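Local coordinates for aromatic-amino-acid:2-oxoglutarate transaminase (Candida albicans, PDB 6HND), which probably transfers amino groups from aromatic amino acids, and perhaps 2-aminoadipate, to 2-oxoacids, using pyridoxal 5'-phosphate as cofactor, at residues V183-E188 / V225-N230. Sequence-based numbering, arbitrary orientation.
Sequences VILVEE and VDLLEN
Leu185 meets Leu227 and Leu228 where helix 221-229 packs on one face of the seven-stranded mixed sheet in the large domain of this pyridoxal-phosphate enzyme, which has the aspartate aminotransferase-like fold. The interface is small and wholly apolar, burying 93 Å² in total, and it is made by methyl groups. CD2 of Leu185 lies 4.0 Å from CD2 of Leu227, the two side chains, reaching out from strand and helix, overlapping at their ends. A looser touch joins CD1 of Leu185 to CD2 of Leu228, 4.4 Å apart; Leu228 leaves the helix at an angle to the strand, and CD2 alone makes the approach. Leucine suits the strand position because its forked end can offer one methyl to each of two consecutive helix residues, and leucines at 227 and 228 give the helix an apolar inward flank. The CA-CB bond of Leu227 points toward the strand, and CG anti to the amide nitrogen (chi1 176°) carries CD2 to the Leu185 methyl. Each leucine thus bridges part of the 10.1 Å between CA of Leu185 and CA of Leu227.

Around these three leucines, Trp231, Pro241, and Val206 and Val208 of the neighbouring parallel strand 204-208 also touch Leu185, while His234 and Tyr235 lie against Leu227. Leu185 shares backbone hydrogen bonds with Ala243 and Tyr245 of the parallel strand 243-246, which hold it in the sheet. On the far side of the helix, Asp226 and Glu229 are polar, as fits its more solvent-exposed flank. There the last turn is closed by the backbone bond from Asn230 N to Asp226 O, and Asn230 ND2 adds a weak, bent bond to Asp226 OD1 at 2.7 Å.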
loop_
_atom_site.group_PDB
_atom_site.type_symbol
_atom_site.label_atom_id
_atom_site.label_comp_id
_atom_site.label_asym_id
_atom_site.label_seq_id
_atom_site.Cartn_x
_atom_site.Cartn_y
_atom_site.Cartn_z
ATOM N N VAL B 183 -8.526 18.040 17.303
ATOM C CA VAL B 183 -8.666 17.036 18.394
ATOM C C VAL B 183 -9.479 15.853 17.847
ATOM O O VAL B 183 -10.502 16.090 17.200
ATOM C CB VAL B 183 -9.330 17.675 19.623
ATOM C CG1 VAL B 183 -9.698 16.654 20.692
ATOM C CG2 VAL B 183 -8.434 18.753 20.196
ATOM N N ILE B 184 -9.030 14.623 18.085
ATOM C CA ILE B 184 -9.894 13.436 17.861
ATOM C C ILE B 184 -10.123 12.770 19.209
ATOM O O ILE B 184 -9.158 12.629 20.007
ATOM C CB ILE B 184 -9.355 12.455 16.805
ATOM C CG1 ILE B 184 -10.366 11.322 16.602
ATOM C CG2 ILE B 184 -7.972 11.959 17.165
ATOM C CD1 ILE B 184 -10.276 10.605 15.293
ATOM N N LEU B 185 -11.381 12.449 19.441
ATOM C CA LEU B 185 -11.873 11.684 20.608
ATOM C C LEU B 185 -11.579 10.212 20.343
ATOM O O LEU B 185 -12.069 9.695 19.305
ATOM C CB LEU B 185 -13.380 11.909 20.714
ATOM C CG LEU B 185 -13.779 13.341 20.977
ATOM C CD1 LEU B 185 -15.254 13.542 20.685
ATOM C CD2 LEU B 185 -13.431 13.700 22.418
ATOM N N VAL B 186 -10.833 9.570 21.236
ATOM C CA VAL B 186 -10.464 8.142 21.085
ATOM C C VAL B 186 -10.857 7.404 22.367
ATOM O O VAL B 186 -10.587 7.929 23.474
ATOM C CB VAL B 186 -8.970 8.017 20.754
ATOM C CG1 VAL B 186 -8.534 6.575 20.656
ATOM C CG2 VAL B 186 -8.616 8.752 19.467
ATOM N N GLU B 187 -11.467 6.227 22.216
ATOM C CA GLU B 187 -11.699 5.274 23.344
ATOM C C GLU B 187 -10.391 5.107 24.128
ATOM O O GLU B 187 -9.377 4.843 23.504
ATOM C CB GLU B 187 -12.281 3.961 22.816
ATOM C CG GLU B 187 -13.673 4.138 22.233
ATOM C CD GLU B 187 -14.169 3.075 21.280
ATOM O OE1 GLU B 187 -13.320 2.445 20.617
ATOM O OE2 GLU B 187 -15.411 2.951 21.122
ATOM N N GLU B 188 -10.451 5.260 25.453
ATOM C CA GLU B 188 -9.274 5.364 26.354
ATOM C C GLU B 188 -8.413 4.107 26.238
ATOM O O GLU B 188 -7.210 4.258 26.421
ATOM C CB GLU B 188 -9.672 5.595 27.808
ATOM C CG GLU B 188 -10.390 4.434 28.481
ATOM C CD GLU B 188 -10.657 4.696 29.963
ATOM O OE1 GLU B 188 -9.806 5.387 30.600
ATOM O OE2 GLU B 188 -11.719 4.205 30.496
ATOM N N VAL B 225 -20.974 12.608 27.517
ATOM C CA VAL B 225 -21.823 13.834 27.579
ATOM C C VAL B 225 -21.114 14.911 28.427
ATOM O O VAL B 225 -20.980 16.060 27.966
ATOM C CB VAL B 225 -23.244 13.491 28.073
ATOM C CG1 VAL B 225 -24.084 14.734 28.314
ATOM C CG2 VAL B 225 -23.961 12.599 27.085
ATOM N N ASP B 226 -20.619 14.567 29.610
ATOM C CA ASP B 226 -19.984 15.548 30.522
ATOM C C ASP B 226 -18.770 16.184 29.820
ATOM O O ASP B 226 -18.619 17.447 29.898
ATOM C CB ASP B 226 -19.624 14.904 31.862
ATOM C CG ASP B 226 -18.949 15.890 32.800
ATOM O OD1 ASP B 226 -19.634 16.811 33.273
ATOM O OD2 ASP B 226 -17.722 15.765 32.997
ATOM N N LEU B 227 -17.918 15.365 29.191
ATOM C CA LEU B 227 -16.728 15.846 28.426
ATOM C C LEU B 227 -17.197 16.848 27.356
ATOM O O LEU B 227 -16.617 17.910 27.235
ATOM C CB LEU B 227 -15.998 14.636 27.819
ATOM C CG LEU B 227 -14.798 14.913 26.906
ATOM C CD1 LEU B 227 -13.687 15.625 27.651
ATOM C CD2 LEU B 227 -14.266 13.617 26.298
ATOM N N LEU B 228 -18.263 16.542 26.629
ATOM C CA LEU B 228 -18.730 17.398 25.512
ATOM C C LEU B 228 -19.428 18.655 26.047
ATOM O O LEU B 228 -19.206 19.718 25.482
ATOM C CB LEU B 228 -19.628 16.561 24.607
ATOM C CG LEU B 228 -18.871 15.603 23.690
ATOM C CD1 LEU B 228 -19.828 14.853 22.761
ATOM C CD2 LEU B 228 -17.840 16.362 22.878
ATOM N N GLU B 229 -20.214 18.551 27.111
ATOM C CA GLU B 229 -20.965 19.704 27.677
ATOM C C GLU B 229 -20.016 20.624 28.423
ATOM O O GLU B 229 -20.351 21.793 28.524
ATOM C CB GLU B 229 -22.060 19.264 28.648
ATOM C CG GLU B 229 -23.232 18.589 27.954
ATOM C CD GLU B 229 -24.377 18.234 28.878
ATOM O OE1 GLU B 229 -24.242 18.507 30.094
ATOM O OE2 GLU B 229 -25.402 17.708 28.376
ATOM N N ASN B 230 -18.902 20.107 28.951
ATOM C CA ASN B 230 -17.982 20.887 29.819
ATOM C C ASN B 230 -16.588 20.869 29.177
ATOM O O ASN B 230 -15.571 20.894 29.912
ATOM C CB ASN B 230 -18.025 20.386 31.269
ATOM C CG ASN B 230 -19.415 20.434 31.884
ATOM O OD1 ASN B 230 -20.009 21.492 32.028
ATOM N ND2 ASN B 230 -19.978 19.291 32.228
#